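Type IV secretion system protein VirB11 (Brucella suis, PDB 2GZA) hydrolyses ATP as the hexameric, cytoplasmic ATPase of the VirB type IV secretion system, which could be required to establish the replication niche in the host. Local coordinates at residues S166-A171 with K193-E198; G187-M192 with V211-L216. All blocks are in the same frame, centred on the assembly; numbering follows the deposited sequence.

Contact 1 of 2, residues S166-A171 with K193-E198; sequences SFLRRA and KALMQE
Helix 188-196, which follows the predicted P-loop in the ATPase fold, and the residues just after it meet helix 164-173 through one leucine pair and one salt bridge: Leu195 lies on the helix, Glu198 beyond it. Arg169 NE donates to Glu198 OE2 at 2.9 Å, but the bond is bent: the N-H...O angle is 134°, and OE2 is met from above the carboxylate plane. Guanidinium and carboxylate planes stand 80° apart, so the two groups do not pair in a flat, two-pronged way, and Arg169 NH2 stays 3.7 Å from Glu198 OE1. The arginine runs straight as far as CD, then turns about the CG-CD bond (chi3 -78°), which sets where NE points. Glu198 OE2 also lies 3.4 Å from Arg169 CG, alongside the aliphatic part of the chain. The stronger partner of the guanidinium is Glu130 of a neighbouring subunit, in a salt bridge with Arg169 NH2. On the buried side, Leu168 CB, rather than its branched end, rests on Leu195 CD2 at 3.8 Å. Beneath the leucines lies the mixed sheet: Leu168 packs on Val326 of strand 324-331 and Leu195 on Ile178 and Val180 of strand 178-182, while helix 153-160 touches Phe167.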
loop_
_atom_site.group_PDB
_atom_site.type_symbol
_atom_site.label_atom_id
_atom_site.label_comp_id
_atom_site.label_asym_id
_atom_site.label_seq_id
_atom_site.Cartn_x
_atom_site.Cartn_y
_atom_site.Cartn_z
ATOM N N SER C 166 28.322 15.133 -34.555
ATOM C CA SER C 166 28.608 13.756 -34.970
ATOM C C SER C 166 27.938 12.748 -34.049
ATOM O O SER C 166 27.432 11.724 -34.505
ATOM C CB SER C 166 30.112 13.489 -34.986
ATOM O OG SER C 166 30.741 14.099 -36.092
ATOM N N PHE C 167 27.945 13.048 -32.755
ATOM C CA PHE C 167 27.334 12.193 -31.749
ATOM C C PHE C 167 25.856 11.967 -32.039
ATOM O O PHE C 167 25.382 10.835 -32.020
ATOM C CB PHE C 167 27.524 12.796 -30.349
ATOM C CG PHE C 167 26.833 12.030 -29.261
ATOM C CD1 PHE C 167 27.489 11.009 -28.597
ATOM C CD2 PHE C 167 25.522 12.333 -28.903
ATOM C CE1 PHE C 167 26.846 10.290 -27.592
ATOM C CE2 PHE C 167 24.869 11.619 -27.906
ATOM C CZ PHE C 167 25.530 10.600 -27.245
ATOM N N LEU C 168 25.146 13.056 -32.315
ATOM C CA LEU C 168 23.719 13.003 -32.567
ATOM C C LEU C 168 23.402 12.285 -33.866
ATOM O O LEU C 168 22.474 11.474 -33.899
ATOM C CB LEU C 168 23.100 14.405 -32.526
ATOM C CG LEU C 168 23.077 15.109 -31.160
ATOM C CD1 LEU C 168 22.465 16.486 -31.278
ATOM C CD2 LEU C 168 22.342 14.304 -30.106
ATOM N N ARG C 169 24.179 12.565 -34.916
ATOM C CA ARG C 169 24.044 11.858 -36.192
ATOM C C ARG C 169 24.266 10.355 -36.024
ATOM O O ARG C 169 23.467 9.543 -36.503
ATOM C CB ARG C 169 25.004 12.403 -37.250
ATOM C CG ARG C 169 25.004 11.562 -38.540
ATOM C CD ARG C 169 25.922 12.104 -39.613
ATOM N NE ARG C 169 25.327 13.246 -40.291
ATOM C CZ ARG C 169 25.795 14.489 -40.232
ATOM N NH1 ARG C 169 26.891 14.775 -39.534
ATOM N NH2 ARG C 169 25.166 15.452 -40.888
ATOM N N ARG C 170 25.343 9.989 -35.338
ATOM C CA ARG C 170 25.646 8.584 -35.100
ATOM C C ARG C 170 24.581 7.896 -34.258
ATOM O O ARG C 170 24.188 6.769 -34.563
ATOM C CB ARG C 170 27.031 8.402 -34.470
ATOM C CG ARG C 170 28.202 8.545 -35.452
ATOM C CD ARG C 170 28.149 7.518 -36.587
ATOM N NE ARG C 170 28.571 6.182 -36.168
ATOM C CZ ARG C 170 28.168 5.040 -36.726
ATOM N NH1 ARG C 170 27.306 5.041 -37.734
ATOM N NH2 ARG C 170 28.623 3.888 -36.261
ATOM N N ALA C 171 24.109 8.582 -33.217
ATOM C CA ALA C 171 23.070 8.045 -32.335
ATOM C C ALA C 171 21.810 7.651 -33.098
ATOM O O ALA C 171 21.242 6.595 -32.832
ATOM C CB ALA C 171 22.745 9.027 -31.220
ATOM N N LYS C 193 13.068 17.279 -35.785
ATOM C CA LYS C 193 13.005 17.199 -37.250
ATOM C C LYS C 193 14.391 17.130 -37.894
ATOM O O LYS C 193 14.576 16.426 -38.887
ATOM C CB LYS C 193 12.210 18.367 -37.837
ATOM C CG LYS C 193 10.714 18.270 -37.604
ATOM C CD LYS C 193 9.916 18.939 -38.715
ATOM C CE LYS C 193 9.786 20.436 -38.503
ATOM N NZ LYS C 193 8.715 21.020 -39.359
ATOM N N ALA C 194 15.352 17.856 -37.329
ATOM C CA ALA C 194 16.729 17.785 -37.798
ATOM C C ALA C 194 17.276 16.377 -37.611
ATOM O O ALA C 194 17.944 15.848 -38.488
ATOM C CB ALA C 194 17.600 18.799 -37.071
ATOM N N LEU C 195 16.980 15.776 -36.466
ATOM C CA LEU C 195 17.438 14.421 -36.154
ATOM C C LEU C 195 16.784 13.358 -37.031
ATOM O O LEU C 195 17.398 12.335 -37.345
ATOM C CB LEU C 195 17.204 14.088 -34.676
ATOM C CG LEU C 195 18.043 14.822 -33.627
ATOM C CD1 LEU C 195 17.544 14.497 -32.235
ATOM C CD2 LEU C 195 19.526 14.495 -33.755
ATOM N N MET C 196 15.538 13.604 -37.420
ATOM C CA MET C 196 14.793 12.694 -38.284
ATOM C C MET C 196 15.366 12.641 -39.693
ATOM O O MET C 196 15.238 11.622 -40.379
ATOM C CB MET C 196 13.318 13.083 -38.319
ATOM C CG MET C 196 12.483 12.498 -37.191
ATOM S SD MET C 196 11.010 13.469 -36.764
ATOM C CE MET C 196 10.258 13.743 -38.357
ATOM N N GLN C 197 16.000 13.728 -40.122
ATOM C CA GLN C 197 16.641 13.765 -41.434
ATOM C C GLN C 197 17.866 12.850 -41.494
ATOM O O GLN C 197 18.361 12.536 -42.568
ATOM C CB GLN C 197 16.991 15.201 -41.823
ATOM C CG GLN C 197 15.783 16.079 -42.139
ATOM C CD GLN C 197 14.881 15.491 -43.218
ATOM O OE1 GLN C 197 13.704 15.227 -42.979
ATOM N NE2 GLN C 197 15.434 15.275 -44.405
ATOM N N GLU C 198 18.334 12.416 -40.330
ATOM C CA GLU C 198 19.475 11.506 -40.226
ATOM C C GLU C 198 19.069 10.035 -40.320
ATOM O O GLU C 198 19.927 9.159 -40.433
ATOM C CB GLU C 198 20.249 11.744 -38.925
ATOM C CG GLU C 198 20.774 13.161 -38.734
ATOM C CD GLU C 198 21.652 13.646 -39.880
ATOM O OE1 GLU C 198 21.529 14.836 -40.245
ATOM O OE2 GLU C 198 22.461 12.850 -40.413
#

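Contact 2 of 2, residues G187-M192 with V211-L216; sequences GKTTLM and VPELFL. With SO4 (sulfate ion), chain F.
Thr189 turns its methyl toward the loop 211-216, with CG2 3.8 Å from Glu213 OE1 and slightly farther from Leu214 CD2. This threonine belongs to the predicted ATP-binding P-loop (Walker A), with which the strand-loop-helix geometry and the bound sulfate are consistent, and its two branches divide the work. CG2 lies anti to the backbone N and faces the loop, whereas OG1, beside that N, faces the sulfate: Thr189 OG1 is 3.3 Å from sulfate O4, at most a weak and undecided bond. No hydrogen bond joins the two segments directly. One turn farther along the helix, Met192 CE reaches Leu214 CD2 at 4.3 Å, a light apolar touch.

The sulfate, probably from the crystallisation liquor, sits at the N-terminal end of helix 188-196, consistent with the place of a nucleotide phosphate in this family. Lys188 holds it from both backbone and side chain: its N donates to O2 at 3.0 Å with an angle of 156°, and its NZ lies 2.9 Å from O2. Bends at the last two side-chain torsions (chi3 -91°, chi4 82°) fold the lysine back over the anion. Gly187 N adds a weak bond, and Gly185 N of the loop also donates to the sulfate.

Farther out, the backbone amide of Leu214, the centre of an inverse gamma turn, is bonded to Glu209 OE1. Glu213 OE2 accepts from Ser123 N of a neighbouring subunit, which ties the loop's acidic side chain to the interface. On the sulfate itself, O4 is the second oxygen gripped by the lysine ammonium, 2.9 Å from Lys188 NZ.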
loop_
_atom_site.group_PDB
_atom_site.type_symbol
_atom_site.label_atom_id
_atom_site.label_comp_id
_atom_site.label_asym_id
_atom_site.label_seq_id
_atom_site.Cartn_x
_atom_site.Cartn_y
_atom_site.Cartn_z
ATOM N N GLY C 187 12.501 25.093 -29.163
ATOM C CA GLY C 187 12.851 24.562 -30.476
ATOM C C GLY C 187 13.051 23.055 -30.517
ATOM O O GLY C 187 13.773 22.546 -31.377
ATOM N N LYS C 188 12.403 22.341 -29.596
ATOM C CA LYS C 188 12.523 20.885 -29.492
ATOM C C LYS C 188 12.101 20.194 -30.776
ATOM O O LYS C 188 12.822 19.348 -31.304
ATOM C CB LYS C 188 11.670 20.356 -28.345
ATOM C CG LYS C 188 12.249 20.558 -26.963
ATOM C CD LYS C 188 11.342 19.958 -25.901
ATOM C CE LYS C 188 10.330 20.963 -25.361
ATOM N NZ LYS C 188 9.134 21.127 -26.216
ATOM N N THR C 189 10.925 20.565 -31.266
ATOM C CA THR C 189 10.360 20.019 -32.497
ATOM C C THR C 189 11.291 20.203 -33.693
ATOM O O THR C 189 11.449 19.289 -34.500
ATOM C CB THR C 189 8.994 20.664 -32.788
ATOM O OG1 THR C 189 8.129 20.468 -31.661
ATOM C CG2 THR C 189 8.355 20.063 -34.032
ATOM N N THR C 190 11.908 21.376 -33.796
ATOM C CA THR C 190 12.827 21.653 -34.889
ATOM C C THR C 190 14.050 20.742 -34.827
ATOM O O THR C 190 14.448 20.177 -35.842
ATOM C CB THR C 190 13.250 23.140 -34.925
ATOM O OG1 THR C 190 12.092 23.970 -34.791
ATOM C CG2 THR C 190 13.947 23.471 -36.234
ATOM N N LEU C 191 14.631 20.588 -33.641
ATOM C CA LEU C 191 15.757 19.673 -33.465
ATOM C C LEU C 191 15.338 18.229 -33.766
ATOM O O LEU C 191 16.062 17.477 -34.425
ATOM C CB LEU C 191 16.345 19.785 -32.060
ATOM C CG LEU C 191 17.515 18.856 -31.721
ATOM C CD1 LEU C 191 18.686 19.049 -32.688
ATOM C CD2 LEU C 191 17.959 19.068 -30.284
ATOM N N MET C 192 14.161 17.853 -33.288
ATOM C CA MET C 192 13.615 16.524 -33.537
ATOM C C MET C 192 13.531 16.275 -35.045
ATOM O O MET C 192 13.913 15.202 -35.525
ATOM C CB MET C 192 12.259 16.363 -32.832
ATOM C CG MET C 192 11.591 15.009 -32.969
ATOM S SD MET C 192 10.355 14.637 -31.677
ATOM C CE MET C 192 9.495 16.208 -31.524
ATOM N N VAL C 211 -0.733 17.629 -33.829
ATOM C CA VAL C 211 -0.597 18.752 -34.720
ATOM C C VAL C 211 0.342 18.320 -35.838
ATOM O O VAL C 211 1.420 17.795 -35.563
ATOM C CB VAL C 211 -0.011 19.971 -33.962
ATOM C CG1 VAL C 211 0.429 21.061 -34.922
ATOM C CG2 VAL C 211 -1.017 20.516 -32.960
ATOM N N PRO C 212 -0.059 18.533 -37.103
ATOM C CA PRO C 212 0.822 18.147 -38.203
ATOM C C PRO C 212 2.066 19.029 -38.239
ATOM O O PRO C 212 1.978 20.217 -38.567
ATOM C CB PRO C 212 -0.045 18.359 -39.453
ATOM C CG PRO C 212 -1.445 18.560 -38.941
ATOM C CD PRO C 212 -1.314 19.128 -37.580
ATOM N N GLU C 213 3.206 18.449 -37.871
ATOM C CA GLU C 213 4.472 19.182 -37.818
ATOM C C GLU C 213 5.642 18.349 -38.312
ATOM O O GLU C 213 6.579 18.878 -38.899
ATOM C CB GLU C 213 4.773 19.656 -36.396
ATOM C CG GLU C 213 4.024 20.900 -35.956
ATOM C CD GLU C 213 4.357 21.316 -34.532
ATOM O OE1 GLU C 213 4.600 20.428 -33.687
ATOM O OE2 GLU C 213 4.372 22.533 -34.258
ATOM N N LEU C 214 5.585 17.047 -38.054
ATOM C CA LEU C 214 6.679 16.146 -38.389
ATOM C C LEU C 214 6.544 15.593 -39.809
ATOM O O LEU C 214 6.388 14.386 -40.009
ATOM C CB LEU C 214 6.784 15.013 -37.354
ATOM C CG LEU C 214 7.029 15.379 -35.873
ATOM C CD1 LEU C 214 6.824 14.182 -34.961
ATOM C CD2 LEU C 214 8.405 15.972 -35.647
ATOM N N PHE C 215 6.602 16.492 -40.787
ATOM C CA PHE C 215 6.526 16.117 -42.197
ATOM C C PHE C 215 7.777 15.357 -42.622
ATOM O O PHE C 215 8.859 15.595 -42.087
ATOM C CB PHE C 215 6.326 17.354 -43.069
ATOM C CG PHE C 215 5.280 18.295 -42.547
ATOM C CD1 PHE C 215 3.935 17.958 -42.603
ATOM C CD2 PHE C 215 5.643 19.519 -41.993
ATOM C CE1 PHE C 215 2.969 18.825 -42.114
ATOM C CE2 PHE C 215 4.686 20.392 -41.506
ATOM C CZ PHE C 215 3.343 20.045 -41.565
ATOM N N LEU C 216 7.618 14.436 -43.571
ATOM C CA LEU C 216 8.724 13.590 -44.020
ATOM C C LEU C 216 8.859 13.573 -45.547
ATOM O O LEU C 216 8.493 12.587 -46.195
ATOM C CB LEU C 216 8.568 12.166 -43.467
ATOM C CG LEU C 216 8.623 11.998 -41.943
ATOM C CD1 LEU C 216 7.793 10.818 -41.471
ATOM C CD2 LEU C 216 10.053 11.883 -41.435
HETATM S S SO4 F . 8.843 23.284 -28.807
HETATM O O1 SO4 F . 9.211 23.631 -30.173
HETATM O O2 SO4 F . 10.049 23.264 -27.988
HETATM O O3 SO4 F . 7.910 24.268 -28.260
HETATM O O4 SO4 F . 8.193 21.977 -28.777
#

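Overall arrangement
Contacts 1 and 2 share helix 188-196: its N-terminal end holds the sulfate in contact 2, and its last turn and the residues just after it face helix 164-173 in contact 1. Their centres lie 14 Å apart, and along the chain their segments alternate. They also touch directly. Lys193 NZ is 3.1 Å from Glu213 O, a probable hydrogen bond, while Met196 SD packs 3.8 Å from Leu214 CD2 and Met196 CE 3.6 Å from Leu216 CD2. Contact 1 stands back from the predicted ATP site: the nearest side-chain atoms of Leu195 and Lys188 are about 9 Å apart, and the sulfate is farther still. Both contacts border the same second subunit.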